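Local coordinates for protein PML (Homo sapiens, PDB 6IMQ) that probably acts as the scaffold protein of PML nuclear bodies, whose biogenesis is regulated by oligomerization of its zinc-binding B1-box, at residues B[13-18]-B[32-37]; B[20-23]-B[28-31]; B[24-29]-B[36-41]. All coordinates share one frame; numbering follows the deposited sequence.

Contact 1: B[13-18]-B[32-37]; sequences TRCKES and AKCFEA. With ZN (zinc ion), chain H.
Cys15, from the loop 13-18, and Cys34, from the helix 32-37, are joined through one zinc ion. The metal lies 2.4 Å from SG of Cys15 and 2.3 Å from SG of Cys34, and the two sulfurs subtend about 121° at it, a somewhat open tetrahedral angle. Cys12 and Cys31 complete this Cys4 site, so each segment brings in the second cysteine of a CxxC pair. Cys34 reaches the metal with SG anti to its own carbonyl carbon.

One hydrogen bond supports the site from inside the loop: Glu17 N donates to SG of Cys15 over 3.4 Å and almost straight, at 167°. It belongs to the second shell, the turn after the CxxC folding back so that a backbone N-H meets the coordinated sulfur.

The remaining touch is between Arg14 and the helix. With CG anti to the backbone N (chi1 177°), the extended arginine chain runs on the side of Cys34 SG turned away from the zinc; its CD comes within 3.7 Å of that sulfur, and NH1 reaches 3.3 Å from it, at an oblique angle to the guanidinium plane. Lys33, its chain bent, crosses the arginine at about a right angle, so that its NZ stops 3.9 Å from Arg14 NH1.

A zinc ion with four thiolates makes a centre with a formal charge of minus two. The gathering of Arg14 and Lys33 beside Cys34 is therefore likely to be favourable overall, the two cations and the N-H of Glu17 together drawing off charge from sulfur and probably helping to keep the cysteines in the thiolate form.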
loop_
_atom_site.group_PDB
_atom_site.type_symbol
_atom_site.label_atom_id
_atom_site.label_comp_id
_atom_site.label_asym_id
_atom_site.label_seq_id
_atom_site.Cartn_x
_atom_site.Cartn_y
_atom_site.Cartn_z
ATOM N N THR B 13 -7.333 11.880 -4.443
ATOM C CA THR B 13 -6.800 13.138 -4.951
ATOM C C THR B 13 -7.538 13.609 -6.196
ATOM O O THR B 13 -7.481 14.800 -6.523
ATOM C CB THR B 13 -5.308 13.007 -5.259
ATOM O OG1 THR B 13 -5.099 11.995 -6.251
ATOM C CG2 THR B 13 -4.533 12.653 -3.991
ATOM N N ARG B 14 -8.235 12.702 -6.880
ATOM C CA ARG B 14 -8.908 12.981 -8.139
ATOM C C ARG B 14 -10.372 13.350 -7.943
ATOM O O ARG B 14 -10.828 14.378 -8.453
ATOM C CB ARG B 14 -8.790 11.755 -9.046
ATOM C CG ARG B 14 -9.510 11.868 -10.369
ATOM C CD ARG B 14 -8.931 10.882 -11.396
ATOM N NE ARG B 14 -9.673 10.949 -12.649
ATOM C CZ ARG B 14 -10.454 9.984 -13.123
ATOM N NH1 ARG B 14 -10.581 8.839 -12.470
ATOM N NH2 ARG B 14 -11.096 10.163 -14.266
ATOM N N CYS B 15 -11.121 12.522 -7.215
ATOM C CA CYS B 15 -12.540 12.738 -6.984
ATOM C C CYS B 15 -12.763 13.073 -5.506
ATOM O O CYS B 15 -11.835 13.506 -4.811
ATOM C CB CYS B 15 -13.319 11.504 -7.446
ATOM S SG CYS B 15 -13.138 10.042 -6.389
ATOM N N LYS B 16 -13.986 12.865 -5.022
ATOM C CA LYS B 16 -14.329 13.183 -3.644
ATOM C C LYS B 16 -14.509 11.951 -2.769
ATOM O O LYS B 16 -14.805 12.091 -1.577
ATOM C CB LYS B 16 -15.608 14.028 -3.598
ATOM C CG LYS B 16 -15.400 15.532 -3.786
ATOM C CD LYS B 16 -15.416 15.931 -5.254
ATOM C CE LYS B 16 -15.698 17.422 -5.422
ATOM N NZ LYS B 16 -15.937 17.786 -6.849
ATOM N N GLU B 17 -14.326 10.757 -3.315
ATOM C CA GLU B 17 -14.571 9.526 -2.582
ATOM C C GLU B 17 -13.447 9.244 -1.594
ATOM O O GLU B 17 -12.348 9.797 -1.686
ATOM C CB GLU B 17 -14.730 8.358 -3.556
ATOM C CG GLU B 17 -16.048 8.383 -4.340
ATOM C CD GLU B 17 -17.184 7.708 -3.589
ATOM O OE1 GLU B 17 -16.918 6.722 -2.869
ATOM O OE2 GLU B 17 -18.341 8.160 -3.714
ATOM N N SER B 18 -13.755 8.401 -0.614
ATOM C CA SER B 18 -12.787 8.049 0.412
ATOM C C SER B 18 -11.612 7.295 -0.190
ATOM O O SER B 18 -11.781 6.403 -1.025
ATOM C CB SER B 18 -13.455 7.212 1.502
ATOM O OG SER B 18 -13.141 5.837 1.393
ATOM N N ALA B 32 -10.725 3.402 -4.854
ATOM C CA ALA B 32 -10.599 2.146 -5.584
ATOM C C ALA B 32 -10.805 2.361 -7.082
ATOM O O ALA B 32 -10.018 1.882 -7.905
ATOM C CB ALA B 32 -11.599 1.125 -5.039
ATOM N N LYS B 33 -11.859 3.090 -7.458
ATOM C CA LYS B 33 -12.176 3.288 -8.872
ATOM C C LYS B 33 -11.108 4.122 -9.578
ATOM O O LYS B 33 -10.689 3.779 -10.689
ATOM C CB LYS B 33 -13.587 3.887 -8.973
ATOM C CG LYS B 33 -13.715 5.289 -9.503
ATOM C CD LYS B 33 -14.070 5.245 -10.970
ATOM C CE LYS B 33 -13.471 6.420 -11.648
ATOM N NZ LYS B 33 -14.174 7.703 -11.518
ATOM N N CYS B 34 -10.625 5.195 -8.946
ATOM C CA CYS B 34 -9.505 5.912 -9.547
ATOM C C CYS B 34 -8.240 5.068 -9.517
ATOM O O CYS B 34 -7.406 5.171 -10.424
ATOM C CB CYS B 34 -9.295 7.248 -8.844
ATOM S SG CYS B 34 -10.644 8.432 -9.172
ATOM N N PHE B 35 -8.089 4.209 -8.510
ATOM C CA PHE B 35 -6.896 3.381 -8.458
ATOM C C PHE B 35 -6.871 2.361 -9.594
ATOM O O PHE B 35 -5.814 2.135 -10.188
ATOM C CB PHE B 35 -6.792 2.672 -7.122
ATOM C CG PHE B 35 -5.564 1.850 -6.997
ATOM C CD1 PHE B 35 -4.321 2.449 -7.005
ATOM C CD2 PHE B 35 -5.649 0.482 -6.899
ATOM C CE1 PHE B 35 -3.180 1.695 -6.897
ATOM C CE2 PHE B 35 -4.518 -0.282 -6.793
ATOM C CZ PHE B 35 -3.274 0.326 -6.783
ATOM N N GLU B 36 -8.010 1.739 -9.919
ATOM C CA GLU B 36 -8.020 0.788 -11.033
ATOM C C GLU B 36 -7.601 1.468 -12.337
ATOM O O GLU B 36 -6.906 0.864 -13.162
ATOM C CB GLU B 36 -9.398 0.128 -11.160
ATOM C CG GLU B 36 -9.887 -0.487 -9.854
ATOM C CD GLU B 36 -10.375 -1.926 -9.994
ATOM O OE1 GLU B 36 -10.525 -2.418 -11.135
ATOM O OE2 GLU B 36 -10.614 -2.564 -8.946
ATOM N N ALA B 37 -7.997 2.729 -12.543
ATOM C CA ALA B 37 -7.547 3.446 -13.734
ATOM C C ALA B 37 -6.047 3.708 -13.686
ATOM O O ALA B 37 -5.344 3.569 -14.691
ATOM C CB ALA B 37 -8.310 4.764 -13.884
HETATM ZN ZN ZN H . -11.286 8.673 -6.957
#

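Contact 2: B[20-23]-B[28-31]; sequences DFWC and QLLC. With ZN (zinc ion), chain H; ZN (zinc ion), chain I.
Phe21 pairs with Leu30 and Trp22 with Leu29 in an antiparallel hairpin whose short strands pass 4.8 Å apart, at 148° between their directions. Leu30 N donates to Phe21 O, and Cys23 N to Gln28 O at 3.0 Å. At the open end, Leu30 O takes both Asp20 N (2.8 Å) and Phe21 N (2.9 Å), a classic beta bulge.

Trp22 and Leu29 share one face of the hairpin. Setting CG anti to the backbone N (chi1 170°) lays the indole over the neighbouring strand: Gln28 N sits 3.6 Å above its plane, toward the rim, while Leu29 CD2 meets the ring edge at CE3, 3.7 Å away. The indole NE1 bonds to Asp7 O of the second subunit. With an alanine in place of Trp22, the Gln28 backbone would probably lose its cover, Leu29 CD2 the ring edge beside it, and Asp7 O of the second subunit the indole N-H.

On the other face, Phe21 stacks with Phe35 of the helix, and Leu30 packs against Phe35 and His38. Cys23 and Cys31 bind different zinc ions at opposite ends of this beta hairpin, which so gives a cysteine to each of the two zinc sites of the B-box.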
loop_
_atom_site.group_PDB
_atom_site.type_symbol
_atom_site.label_atom_id
_atom_site.label_comp_id
_atom_site.label_asym_id
_atom_site.label_seq_id
_atom_site.Cartn_x
_atom_site.Cartn_y
_atom_site.Cartn_z
ATOM N N ASP B 20 -8.499 4.795 -0.700
ATOM C CA ASP B 20 -8.262 3.395 -0.378
ATOM C C ASP B 20 -6.864 2.936 -0.741
ATOM O O ASP B 20 -6.462 1.848 -0.317
ATOM C CB ASP B 20 -9.276 2.501 -1.092
ATOM C CG ASP B 20 -10.683 2.699 -0.583
ATOM O OD1 ASP B 20 -10.866 2.849 0.644
ATOM O OD2 ASP B 20 -11.605 2.704 -1.421
ATOM N N PHE B 21 -6.115 3.716 -1.511
ATOM C CA PHE B 21 -4.807 3.325 -1.985
ATOM C C PHE B 21 -3.865 4.508 -1.892
ATOM O O PHE B 21 -4.271 5.672 -1.900
ATOM C CB PHE B 21 -4.867 2.798 -3.416
ATOM C CG PHE B 21 -5.643 1.542 -3.542
ATOM C CD1 PHE B 21 -7.021 1.566 -3.654
ATOM C CD2 PHE B 21 -4.993 0.324 -3.517
ATOM C CE1 PHE B 21 -7.736 0.395 -3.757
ATOM C CE2 PHE B 21 -5.695 -0.852 -3.618
ATOM C CZ PHE B 21 -7.072 -0.823 -3.735
ATOM N N TRP B 22 -2.594 4.173 -1.745
ATOM C CA TRP B 22 -1.500 5.129 -1.722
ATOM C C TRP B 22 -0.524 4.691 -2.795
ATOM O O TRP B 22 -0.117 3.523 -2.831
ATOM C CB TRP B 22 -0.826 5.174 -0.357
ATOM C CG TRP B 22 0.459 5.954 -0.318
ATOM C CD1 TRP B 22 1.719 5.441 -0.254
ATOM C CD2 TRP B 22 0.608 7.380 -0.320
ATOM N NE1 TRP B 22 2.646 6.455 -0.213
ATOM C CE2 TRP B 22 1.989 7.656 -0.250
ATOM C CE3 TRP B 22 -0.291 8.447 -0.370
ATOM C CZ2 TRP B 22 2.490 8.955 -0.238
ATOM C CZ3 TRP B 22 0.210 9.736 -0.354
ATOM C CH2 TRP B 22 1.586 9.979 -0.287
ATOM N N CYS B 23 -0.171 5.605 -3.680
ATOM C CA CYS B 23 0.828 5.328 -4.696
ATOM C C CYS B 23 2.170 5.889 -4.243
ATOM O O CYS B 23 2.288 7.087 -3.961
ATOM C CB CYS B 23 0.445 5.915 -6.048
ATOM S SG CYS B 23 1.734 5.529 -7.227
ATOM N N GLN B 28 0.364 9.988 -3.976
ATOM C CA GLN B 28 -1.011 10.452 -3.948
ATOM C C GLN B 28 -1.958 9.384 -3.424
ATOM O O GLN B 28 -1.698 8.181 -3.522
ATOM C CB GLN B 28 -1.493 10.886 -5.340
ATOM C CG GLN B 28 -1.165 12.300 -5.710
ATOM C CD GLN B 28 -1.509 12.610 -7.151
ATOM O OE1 GLN B 28 -2.196 11.839 -7.818
ATOM N NE2 GLN B 28 -1.021 13.739 -7.643
ATOM N N LEU B 29 -3.078 9.854 -2.884
ATOM C CA LEU B 29 -4.159 9.000 -2.414
ATOM C C LEU B 29 -5.203 8.799 -3.502
ATOM O O LEU B 29 -5.554 9.742 -4.221
ATOM C CB LEU B 29 -4.820 9.624 -1.188
ATOM C CG LEU B 29 -3.985 9.719 0.089
ATOM C CD1 LEU B 29 -4.612 10.706 1.061
ATOM C CD2 LEU B 29 -3.860 8.339 0.696
ATOM N N LEU B 30 -5.719 7.571 -3.605
ATOM C CA LEU B 30 -6.711 7.263 -4.623
ATOM C C LEU B 30 -7.819 6.381 -4.068
ATOM O O LEU B 30 -7.588 5.515 -3.219
ATOM C CB LEU B 30 -6.082 6.555 -5.828
ATOM C CG LEU B 30 -5.028 7.329 -6.608
ATOM C CD1 LEU B 30 -4.320 6.392 -7.569
ATOM C CD2 LEU B 30 -5.666 8.486 -7.344
ATOM N N CYS B 31 -9.038 6.617 -4.554
ATOM C CA CYS B 31 -10.125 5.689 -4.290
ATOM C C CYS B 31 -9.941 4.439 -5.153
ATOM O O CYS B 31 -9.121 4.405 -6.074
ATOM C CB CYS B 31 -11.480 6.339 -4.559
ATOM S SG CYS B 31 -11.912 6.597 -6.293
HETATM ZN ZN ZN H . -11.286 8.673 -6.957
HETATM ZN ZN ZN I . 1.192 6.328 -9.343
#

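Contact 3: B[24-29]-B[36-41]; sequences FECEQL and EAHQWF. With ZN (zinc ion), chain I.
Cys26 and His38 meet at a zinc ion, which makes up nearly the whole contact. Along 24-29, Phe24 makes no contact with 36-41; its ring sets edge-to-face with Trp22 and packs on Asp7 of the second subunit. Glu25 lies against His44, another ligand of the same zinc.

Cys26 then points at the helix. Its SG binds the zinc at 2.2 Å, and His38 NE2 completes the link at 2.0 Å, with about 117° between the two at the metal; Cys23 and His44 fill the other two positions. The imidazole meets the ion squarely, since CD2 and CE1 both lie 3.0 Å from it. The sulfur stands at the edge of that ring, 3.6 Å from NE2, so sulfur, metal and imidazole lie close to one plane.

Next, Glu27 takes a left-handed backbone conformation (phi 70°) and forms with Gln28 a G1 beta bulge opposite Cys23, where the chain passes from the turn that holds Cys26 into strand 28-30. Leu29 continues that strand, its carbonyl accepting bonds from Thr13.

The other hold on the histidine comes from the helix itself. CG lies anti to the backbone N (chi1 168°), which carries the ring out toward the metal, and ND1 donates to Gln39 OE1 at 2.8 Å, in the amide plane and in the ring plane. Gln39 is a second-shell partner that probably helps to keep the ring from turning. With ND1 bearing the proton, NE2 is left to the zinc, and the metal would probably polarise the ring and strengthen the bond to the glutamine.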
loop_
_atom_site.group_PDB
_atom_site.type_symbol
_atom_site.label_atom_id
_atom_site.label_comp_id
_atom_site.label_asym_id
_atom_site.label_seq_id
_atom_site.Cartn_x
_atom_site.Cartn_y
_atom_site.Cartn_z
ATOM N N PHE B 24 3.188 5.029 -4.211
ATOM C CA PHE B 24 4.497 5.453 -3.736
ATOM C C PHE B 24 5.221 6.345 -4.741
ATOM O O PHE B 24 6.041 7.177 -4.338
ATOM C CB PHE B 24 5.347 4.224 -3.408
ATOM C CG PHE B 24 4.864 3.462 -2.218
ATOM C CD1 PHE B 24 5.002 3.996 -0.953
ATOM C CD2 PHE B 24 4.270 2.217 -2.354
ATOM C CE1 PHE B 24 4.564 3.314 0.155
ATOM C CE2 PHE B 24 3.831 1.524 -1.246
ATOM C CZ PHE B 24 3.977 2.078 0.015
ATOM N N GLU B 25 4.943 6.202 -6.036
ATOM C CA GLU B 25 5.657 7.031 -7.003
ATOM C C GLU B 25 4.906 8.313 -7.352
ATOM O O GLU B 25 5.538 9.355 -7.561
ATOM C CB GLU B 25 5.956 6.223 -8.269
ATOM C CG GLU B 25 7.167 5.299 -8.115
ATOM C CD GLU B 25 6.813 3.829 -8.274
ATOM O OE1 GLU B 25 7.363 3.182 -9.189
ATOM O OE2 GLU B 25 5.979 3.329 -7.493
ATOM N N CYS B 26 3.571 8.272 -7.415
ATOM C CA CYS B 26 2.821 9.515 -7.557
ATOM C C CYS B 26 2.791 10.304 -6.247
ATOM O O CYS B 26 2.662 11.532 -6.273
ATOM C CB CYS B 26 1.380 9.244 -8.005
ATOM S SG CYS B 26 1.107 8.492 -9.619
ATOM N N GLU B 27 2.871 9.613 -5.101
ATOM C CA GLU B 27 2.776 10.240 -3.770
ATOM C C GLU B 27 1.353 10.740 -3.502
ATOM O O GLU B 27 1.144 11.775 -2.865
ATOM C CB GLU B 27 3.799 11.371 -3.618
ATOM C CG GLU B 27 3.270 12.793 -3.883
ATOM C CD GLU B 27 4.338 13.747 -4.418
ATOM O OE1 GLU B 27 4.911 13.451 -5.487
ATOM O OE2 GLU B 27 4.600 14.794 -3.780
ATOM N N GLN B 28 0.364 9.988 -3.976
ATOM C CA GLN B 28 -1.011 10.452 -3.948
ATOM C C GLN B 28 -1.958 9.384 -3.424
ATOM O O GLN B 28 -1.698 8.181 -3.522
ATOM C CB GLN B 28 -1.493 10.886 -5.340
ATOM C CG GLN B 28 -1.165 12.300 -5.710
ATOM C CD GLN B 28 -1.509 12.610 -7.151
ATOM O OE1 GLN B 28 -2.196 11.839 -7.818
ATOM N NE2 GLN B 28 -1.021 13.739 -7.643
ATOM N N LEU B 29 -3.078 9.854 -2.884
ATOM C CA LEU B 29 -4.159 9.000 -2.414
ATOM C C LEU B 29 -5.203 8.799 -3.502
ATOM O O LEU B 29 -5.554 9.742 -4.221
ATOM C CB LEU B 29 -4.820 9.624 -1.188
ATOM C CG LEU B 29 -3.985 9.719 0.089
ATOM C CD1 LEU B 29 -4.612 10.706 1.061
ATOM C CD2 LEU B 29 -3.860 8.339 0.696
ATOM N N GLU B 36 -8.010 1.739 -9.919
ATOM C CA GLU B 36 -8.020 0.788 -11.033
ATOM C C GLU B 36 -7.601 1.468 -12.337
ATOM O O GLU B 36 -6.906 0.864 -13.162
ATOM C CB GLU B 36 -9.398 0.128 -11.160
ATOM C CG GLU B 36 -9.887 -0.487 -9.854
ATOM C CD GLU B 36 -10.375 -1.926 -9.994
ATOM O OE1 GLU B 36 -10.525 -2.418 -11.135
ATOM O OE2 GLU B 36 -10.614 -2.564 -8.946
ATOM N N ALA B 37 -7.997 2.729 -12.543
ATOM C CA ALA B 37 -7.547 3.446 -13.734
ATOM C C ALA B 37 -6.047 3.708 -13.686
ATOM O O ALA B 37 -5.344 3.569 -14.691
ATOM C CB ALA B 37 -8.310 4.764 -13.884
ATOM N N HIS B 38 -5.536 4.092 -12.522
ATOM C CA HIS B 38 -4.105 4.312 -12.356
ATOM C C HIS B 38 -3.315 3.046 -12.681
ATOM O O HIS B 38 -2.272 3.111 -13.343
ATOM C CB HIS B 38 -3.887 4.816 -10.930
ATOM C CG HIS B 38 -2.466 4.824 -10.477
ATOM N ND1 HIS B 38 -1.844 3.702 -9.974
ATOM C CD2 HIS B 38 -1.559 5.827 -10.391
ATOM C CE1 HIS B 38 -0.605 4.003 -9.634
ATOM N NE2 HIS B 38 -0.409 5.286 -9.874
ATOM N N GLN B 39 -3.843 1.880 -12.297
ATOM C CA GLN B 39 -3.122 0.639 -12.573
ATOM C C GLN B 39 -3.150 0.273 -14.057
ATOM O O GLN B 39 -2.252 -0.431 -14.540
ATOM C CB GLN B 39 -3.704 -0.524 -11.761
ATOM C CG GLN B 39 -3.757 -0.321 -10.263
ATOM C CD GLN B 39 -2.381 -0.171 -9.653
ATOM O OE1 GLN B 39 -1.858 0.938 -9.546
ATOM N NE2 GLN B 39 -1.787 -1.285 -9.238
ATOM N N TRP B 40 -4.191 0.678 -14.779
ATOM C CA TRP B 40 -4.235 0.420 -16.213
ATOM C C TRP B 40 -3.199 1.262 -16.947
ATOM O O TRP B 40 -2.434 0.751 -17.776
ATOM C CB TRP B 40 -5.634 0.708 -16.739
ATOM C CG TRP B 40 -5.755 0.435 -18.184
ATOM C CD1 TRP B 40 -5.586 1.321 -19.213
ATOM C CD2 TRP B 40 -6.074 -0.820 -18.779
ATOM N NE1 TRP B 40 -5.781 0.683 -20.421
ATOM C CE2 TRP B 40 -6.083 -0.632 -20.178
ATOM C CE3 TRP B 40 -6.356 -2.091 -18.261
ATOM C CZ2 TRP B 40 -6.358 -1.664 -21.067
ATOM C CZ3 TRP B 40 -6.634 -3.117 -19.146
ATOM C CH2 TRP B 40 -6.630 -2.898 -20.536
ATOM N N PHE B 41 -3.118 2.543 -16.610
ATOM C CA PHE B 41 -2.330 3.495 -17.376
ATOM C C PHE B 41 -0.906 3.662 -16.880
ATOM O O PHE B 41 -0.063 4.144 -17.639
ATOM C CB PHE B 41 -3.028 4.854 -17.359
ATOM C CG PHE B 41 -4.304 4.870 -18.125
ATOM C CD1 PHE B 41 -4.285 4.651 -19.485
ATOM C CD2 PHE B 41 -5.512 5.107 -17.503
ATOM C CE1 PHE B 41 -5.444 4.661 -20.222
ATOM C CE2 PHE B 41 -6.682 5.126 -18.235
ATOM C CZ PHE B 41 -6.647 4.895 -19.597
HETATM ZN ZN ZN I . 1.192 6.328 -9.343
#

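Contact 2 lies between the two zinc sites, 12.9 Å apart from ion to ion: its Cys31 belongs to the Cys4 site of contact 1, its Cys23 to the Cys2His2 site of contact 3. Helix 32-41, packed on the face with Phe21 and Leu30, also serves both ions, through Cys34 and His38. The centres of contacts 1 and 3 each lie about 7 Å from that of contact 2, and direct touches join them: Thr13 N lies 2.8 Å from Leu29 O, a probable hydrogen bond, and Leu30 CD1 3.7 Å from His38 CB. The Cys4 zinc ties loop 13-18 to the start of the helix; the Cys2His2 zinc ties the hairpin turn to His38.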